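Local atomic coordinates of putative prolyl-tRNA synthetase (Leishmania major, PDB entry 5XIL), a protein that probably catalyses the ATP-dependent attachment of L-proline to tRNA(Pro), releasing AMP and diphosphate. Residues V352-R366 / A369-W383. Residues are numbered along the deposited sequence; the frame is centred on the assembly and turned at random. Where two conformers were deposited one is given.
Sequences VPLRVELGPRELAER and AVAVRHSGARHSVAW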
loop_
_atom_site.group_PDB
_atom_site.type_symbol
_atom_site.label_atom_id
_atom_site.label_comp_id
_atom_site.label_asym_id
_atom_site.label_seq_id
_atom_site.Cartn_x
_atom_site.Cartn_y
_atom_site.Cartn_z
ATOM N N VAL A 352 3.378 17.177 -16.891
ATOM C CA VAL A 352 2.517 16.198 -17.523
ATOM C C VAL A 352 3.198 15.738 -18.783
ATOM O O VAL A 352 3.646 16.567 -19.493
ATOM C CB VAL A 352 1.166 16.740 -17.963
ATOM C CG1 VAL A 352 0.330 15.553 -18.453
ATOM C CG2 VAL A 352 0.500 17.419 -16.820
ATOM N N PRO A 353 3.385 14.440 -18.976
ATOM C CA PRO A 353 4.156 13.978 -20.120
ATOM C C PRO A 353 3.663 14.480 -21.525
ATOM O O PRO A 353 4.494 14.796 -22.394
ATOM C CB PRO A 353 4.002 12.482 -20.008
ATOM C CG PRO A 353 3.976 12.183 -18.562
ATOM C CD PRO A 353 3.263 13.367 -17.976
ATOM N N LEU A 354 2.341 14.504 -21.724
ATOM C CA LEU A 354 1.783 14.849 -23.048
ATOM C C LEU A 354 0.681 15.839 -22.874
ATOM O O LEU A 354 -0.152 15.739 -21.927
ATOM C CB LEU A 354 1.227 13.620 -23.734
ATOM C CG LEU A 354 2.165 12.496 -24.143
ATOM C CD1 LEU A 354 1.444 11.308 -24.706
ATOM C CD2 LEU A 354 3.253 13.030 -25.045
ATOM N N ARG A 355 0.638 16.835 -23.747
ATOM C CA ARG A 355 -0.444 17.739 -23.776
ATOM C C ARG A 355 -1.135 17.632 -25.170
ATOM O O ARG A 355 -0.448 17.641 -26.171
ATOM C CB ARG A 355 0.016 19.148 -23.621
ATOM C CG ARG A 355 -1.105 20.163 -23.928
ATOM C CD ARG A 355 -0.665 21.597 -23.745
ATOM N NE ARG A 355 0.257 22.102 -24.754
ATOM C CZ ARG A 355 1.441 22.635 -24.488
ATOM N NH1 ARG A 355 1.937 22.640 -23.242
ATOM N NH2 ARG A 355 2.184 23.112 -25.490
ATOM N N VAL A 356 -2.450 17.504 -25.160
ATOM C CA VAL A 356 -3.279 17.455 -26.377
ATOM C C VAL A 356 -3.991 18.788 -26.431
ATOM O O VAL A 356 -4.676 19.143 -25.504
ATOM C CB VAL A 356 -4.325 16.308 -26.382
ATOM C CG1 VAL A 356 -5.290 16.519 -27.582
ATOM C CG2 VAL A 356 -3.723 14.953 -26.458
ATOM N N GLU A 357 -3.786 19.514 -27.514
ATOM C CA GLU A 357 -4.408 20.785 -27.768
ATOM C C GLU A 357 -5.494 20.501 -28.815
ATOM O O GLU A 357 -5.167 20.001 -29.895
ATOM C CB GLU A 357 -3.359 21.754 -28.324
ATOM C CG GLU A 357 -2.078 21.838 -27.509
ATOM C CD GLU A 357 -0.919 22.595 -28.159
ATOM O OE1 GLU A 357 -1.136 23.245 -29.222
ATOM O OE2 GLU A 357 0.218 22.560 -27.608
ATOM N N LEU A 358 -6.753 20.679 -28.437
ATOM C CA LEU A 358 -7.888 20.223 -29.240
ATOM C C LEU A 358 -8.652 21.501 -29.647
ATOM O O LEU A 358 -9.272 22.217 -28.825
ATOM C CB LEU A 358 -8.749 19.257 -28.472
ATOM C CG LEU A 358 -9.586 18.251 -29.232
ATOM C CD1 LEU A 358 -10.401 17.372 -28.321
ATOM C CD2 LEU A 358 -10.567 18.906 -30.150
ATOM N N GLY A 359 -8.449 21.864 -30.886
ATOM C CA GLY A 359 -9.162 22.980 -31.476
ATOM C C GLY A 359 -10.047 22.643 -32.678
ATOM O O GLY A 359 -10.240 21.472 -33.066
ATOM N N PRO A 360 -10.611 23.694 -33.271
ATOM C CA PRO A 360 -11.523 23.493 -34.427
ATOM C C PRO A 360 -10.915 22.595 -35.523
ATOM O O PRO A 360 -11.560 21.628 -35.977
ATOM C CB PRO A 360 -11.728 24.910 -34.913
ATOM C CG PRO A 360 -11.698 25.740 -33.663
ATOM C CD PRO A 360 -10.617 25.095 -32.803
ATOM N N ARG A 361 -9.662 22.847 -35.896
ATOM C CA ARG A 361 -9.035 22.058 -36.941
ATOM C C ARG A 361 -8.679 20.611 -36.545
ATOM O O ARG A 361 -8.682 19.681 -37.369
ATOM C CB ARG A 361 -7.812 22.801 -37.570
ATOM C CG ARG A 361 -8.114 24.123 -38.318
ATOM C CD ARG A 361 -9.381 24.090 -39.247
ATOM N NE ARG A 361 -9.320 23.123 -40.366
ATOM C CZ ARG A 361 -10.388 22.612 -41.004
ATOM N NH1 ARG A 361 -11.636 22.946 -40.641
ATOM N NH2 ARG A 361 -10.218 21.733 -42.004
ATOM N N GLU A 362 -8.393 20.395 -35.262
ATOM C CA GLU A 362 -8.119 19.070 -34.770
ATOM C C GLU A 362 -9.392 18.324 -34.777
ATOM O O GLU A 362 -9.439 17.144 -35.085
ATOM C CB GLU A 362 -7.601 19.136 -33.306
ATOM C CG GLU A 362 -6.170 19.626 -33.207
ATOM C CD GLU A 362 -5.906 21.097 -33.520
ATOM O OE1 GLU A 362 -4.885 21.352 -34.184
ATOM O OE2 GLU A 362 -6.648 22.014 -33.156
ATOM N N LEU A 363 -10.466 18.990 -34.429
ATOM C CA LEU A 363 -11.731 18.342 -34.528
ATOM C C LEU A 363 -12.080 17.993 -36.018
ATOM O O LEU A 363 -12.372 16.848 -36.350
ATOM C CB LEU A 363 -12.766 19.260 -33.929
ATOM C CG LEU A 363 -14.176 18.741 -33.788
ATOM C CD1 LEU A 363 -14.247 17.345 -33.235
ATOM C CD2 LEU A 363 -14.917 19.746 -32.913
ATOM N N ALA A 364 -11.970 18.972 -36.894
ATOM C CA ALA A 364 -12.393 18.801 -38.296
ATOM C C ALA A 364 -11.560 17.764 -39.015
ATOM O O ALA A 364 -12.080 16.962 -39.814
ATOM C CB ALA A 364 -12.290 20.112 -39.013
ATOM N N GLU A 365 -10.263 17.756 -38.751
ATOM C CA GLU A 365 -9.375 16.779 -39.346
ATOM C C GLU A 365 -9.198 15.466 -38.587
ATOM O O GLU A 365 -8.468 14.595 -39.069
ATOM C CB GLU A 365 -7.975 17.405 -39.607
ATOM C CG GLU A 365 -7.933 18.648 -40.448
ATOM C CD GLU A 365 -8.279 18.418 -41.926
ATOM O OE1 GLU A 365 -8.297 17.253 -42.406
ATOM O OE2 GLU A 365 -8.503 19.437 -42.593
ATOM N N ARG A 366 -9.865 15.307 -37.446
ATOM C CA ARG A 366 -9.708 14.088 -36.666
ATOM C C ARG A 366 -8.209 13.863 -36.575
ATOM O O ARG A 366 -7.680 12.864 -37.062
ATOM C CB ARG A 366 -10.385 12.907 -37.360
ATOM C CG ARG A 366 -11.903 12.957 -37.329
ATOM C CD ARG A 366 -12.421 13.177 -35.917
ATOM N NE ARG A 366 -12.352 11.959 -35.114
ATOM C CZ ARG A 366 -13.101 11.730 -34.041
ATOM N NH1 ARG A 366 -13.978 12.636 -33.636
ATOM N NH2 ARG A 366 -12.971 10.593 -33.370
ATOM N N ALA A 369 -3.253 17.457 -31.945
ATOM C CA ALA A 369 -1.968 18.066 -31.813
ATOM C C ALA A 369 -1.409 17.748 -30.415
ATOM O O ALA A 369 -1.998 18.152 -29.430
ATOM C CB ALA A 369 -2.095 19.560 -31.944
ATOM N N VAL A 370 -0.271 17.101 -30.372
ATOM C CA VAL A 370 0.288 16.557 -29.138
ATOM C C VAL A 370 1.633 17.201 -28.933
ATOM O O VAL A 370 2.451 17.200 -29.810
ATOM C CB VAL A 370 0.458 15.050 -29.228
ATOM C CG1 VAL A 370 1.049 14.490 -27.914
ATOM C CG2 VAL A 370 -0.849 14.398 -29.513
ATOM N N ALA A 371 1.806 17.825 -27.783
ATOM C CA ALA A 371 3.043 18.443 -27.422
ATOM C C ALA A 371 3.703 17.541 -26.374
ATOM O O ALA A 371 3.061 17.271 -25.327
ATOM C CB ALA A 371 2.718 19.778 -26.776
ATOM N N VAL A 372 4.922 17.065 -26.654
ATOM C CA VAL A 372 5.683 16.196 -25.749
ATOM C C VAL A 372 6.537 17.022 -24.790
ATOM O O VAL A 372 7.370 17.849 -25.217
ATOM C CB VAL A 372 6.615 15.283 -26.554
ATOM C CG1 VAL A 372 7.304 14.315 -25.676
ATOM C CG2 VAL A 372 5.833 14.571 -27.632
ATOM N N ARG A 373 6.262 16.902 -23.490
ATOM C CA ARG A 373 6.874 17.740 -22.510
ATOM C C ARG A 373 8.436 17.620 -22.420
ATOM O O ARG A 373 9.146 18.649 -22.343
ATOM C CB ARG A 373 6.272 17.484 -21.146
ATOM C CG ARG A 373 6.917 18.262 -19.983
ATOM C CD ARG A 373 6.776 19.750 -20.043
ATOM N NE ARG A 373 7.428 20.384 -18.908
ATOM C CZ ARG A 373 8.702 20.691 -18.835
ATOM N NH1 ARG A 373 9.526 20.543 -19.890
ATOM N NH2 ARG A 373 9.144 21.200 -17.722
ATOM N N HIS A 374 8.968 16.437 -22.416
ATOM C CA HIS A 374 10.404 16.311 -22.163
ATOM C C HIS A 374 11.215 16.915 -23.314
ATOM O O HIS A 374 12.199 17.517 -23.055
ATOM C CB HIS A 374 10.801 14.869 -21.865
ATOM C CG HIS A 374 10.810 13.980 -23.059
ATOM N ND1 HIS A 374 11.959 13.702 -23.758
ATOM C CD2 HIS A 374 9.811 13.316 -23.689
ATOM C CE1 HIS A 374 11.670 12.882 -24.749
ATOM N NE2 HIS A 374 10.371 12.652 -24.742
ATOM N N SER A 375 10.748 16.753 -24.559
ATOM C CA SER A 375 11.526 17.066 -25.765
ATOM C C SER A 375 11.037 18.338 -26.436
ATOM O O SER A 375 11.783 18.928 -27.194
ATOM C CB SER A 375 11.465 15.915 -26.772
ATOM O OG SER A 375 10.126 15.787 -27.196
ATOM N N GLY A 376 9.813 18.773 -26.142
ATOM C CA GLY A 376 9.203 19.892 -26.810
ATOM C C GLY A 376 8.752 19.520 -28.194
ATOM O O GLY A 376 8.244 20.346 -28.922
ATOM N N ALA A 377 8.827 18.267 -28.558
ATOM C CA ALA A 377 8.393 17.868 -29.893
ATOM C C ALA A 377 6.881 17.952 -30.054
ATOM O O ALA A 377 6.137 17.872 -29.089
ATOM C CB ALA A 377 8.858 16.478 -30.170
ATOM N N ARG A 378 6.426 18.141 -31.288
ATOM C CA ARG A 378 5.011 18.187 -31.579
ATOM C C ARG A 378 4.675 17.082 -32.501
ATOM O O ARG A 378 5.421 16.859 -33.453
ATOM C CB ARG A 378 4.661 19.539 -32.117
ATOM C CG ARG A 378 4.788 20.599 -31.057
ATOM C CD ARG A 378 4.350 21.941 -31.577
ATOM N NE ARG A 378 2.902 21.997 -31.828
ATOM C CZ ARG A 378 1.976 22.233 -30.894
ATOM N NH1 ARG A 378 2.310 22.426 -29.620
ATOM N NH2 ARG A 378 0.695 22.251 -31.226
ATOM N N HIS A 379 3.613 16.325 -32.218
ATOM C CA HIS A 379 3.172 15.235 -33.093
ATOM C C HIS A 379 1.746 15.464 -33.512
ATOM O O HIS A 379 0.970 16.074 -32.762
ATOM C CB HIS A 379 3.182 13.924 -32.343
ATOM C CG HIS A 379 4.541 13.446 -32.022
ATOM N ND1 HIS A 379 5.231 12.579 -32.836
ATOM C CD2 HIS A 379 5.365 13.740 -30.991
ATOM C CE1 HIS A 379 6.405 12.307 -32.284
ATOM N NE2 HIS A 379 6.515 13.021 -31.178
ATOM N N SER A 380 1.382 14.964 -34.677
ATOM C CA SER A 380 -0.037 14.840 -35.028
ATOM C C SER A 380 -0.436 13.429 -34.774
ATOM O O SER A 380 0.211 12.518 -35.274
ATOM C CB SER A 380 -0.325 15.198 -36.484
ATOM O OG SER A 380 -0.125 16.573 -36.624
ATOM N N VAL A 381 -1.466 13.211 -33.971
ATOM C CA VAL A 381 -1.900 11.846 -33.767
ATOM C C VAL A 381 -3.336 11.701 -34.238
ATOM O O VAL A 381 -4.218 12.424 -33.787
ATOM C CB VAL A 381 -1.802 11.443 -32.287
ATOM C CG1 VAL A 381 -2.381 10.052 -32.099
ATOM C CG2 VAL A 381 -0.356 11.508 -31.833
ATOM N N ALA A 382 -3.577 10.722 -35.102
ATOM C CA ALA A 382 -4.937 10.483 -35.665
ATOM C C ALA A 382 -5.926 10.169 -34.563
ATOM O O ALA A 382 -5.613 9.399 -33.600
ATOM C CB ALA A 382 -4.879 9.330 -36.682
ATOM N N TRP A 383 -7.131 10.743 -34.662
ATOM C CA TRP A 383 -8.162 10.502 -33.720
ATOM C C TRP A 383 -9.159 9.535 -34.279
ATOM O O TRP A 383 -9.982 9.913 -35.136
ATOM C CB TRP A 383 -8.807 11.793 -33.314
ATOM C CG TRP A 383 -9.764 11.655 -32.188
ATOM C CD1 TRP A 383 -10.040 10.546 -31.444
ATOM C CD2 TRP A 383 -10.554 12.687 -31.648
ATOM N NE1 TRP A 383 -10.978 10.820 -30.507
ATOM C CE2 TRP A 383 -11.278 12.143 -30.572
ATOM C CE3 TRP A 383 -10.714 14.024 -31.960
ATOM C CZ2 TRP A 383 -12.208 12.875 -29.844
ATOM C CZ3 TRP A 383 -11.576 14.771 -31.208
ATOM C CH2 TRP A 383 -12.336 14.191 -30.167
HETATM O O HOH W 1 7.258 14.109 -21.923
HETATM O O HOH W 2 -12.010 9.559 -36.708
#
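The guanidinium of Arg-366 lies flat over one face of the Trp-383 indole, planes 12° apart, with CZ 3.8 Å from the centroid of the five-membered ring, a stacked cation-pi pair. Bends at chi2 and chi3 (-51° and -77°) fold the arginine back so that its NE also donates to Trp-383 O (3.1 Å), while Trp-383 N returns a bond to Arg-366 O. Leu-358 CD1 and Leu-363 CD1 meet the indole obliquely at CZ3, and its NE1 is taken by Glu-322 of helix 306-325. A salt-bridge network of Arg-355, Glu-357 and Arg-378 sits on the sheet face bearing Ala-369 and Ala-371. Arg-378 grips Glu-357 end-on, NH2 to OE1 and NH1 to OE2 (both 2.9 Å), in its own guanidinium plane but from above the carboxylate plane. Arg-355 comes side-on, NE and NH2 both to OE2, with Ala-371 CB 3.6 Å from NH2 over one guanidinium face. Beneath, strands 354-358 and 369-372 pair antiparallel, Arg-355 and Ala-371 exchanging both backbone bonds; on the other face Leu-354 CD2 packs on Val-370 CG1 (3.9 Å) and Val-372 CG2, and Leu-354 also touches Leu-395 of helix 387-412. These strands belong to the mixed five-stranded sheet of the anticodon-binding domain. With three N-H donors on OE2, Glu-357 is probably held ionised, its charge offsetting two arginines whose nearest nitrogens, Arg-355 NH2 and Arg-378 NH1, are 4.2 Å apart.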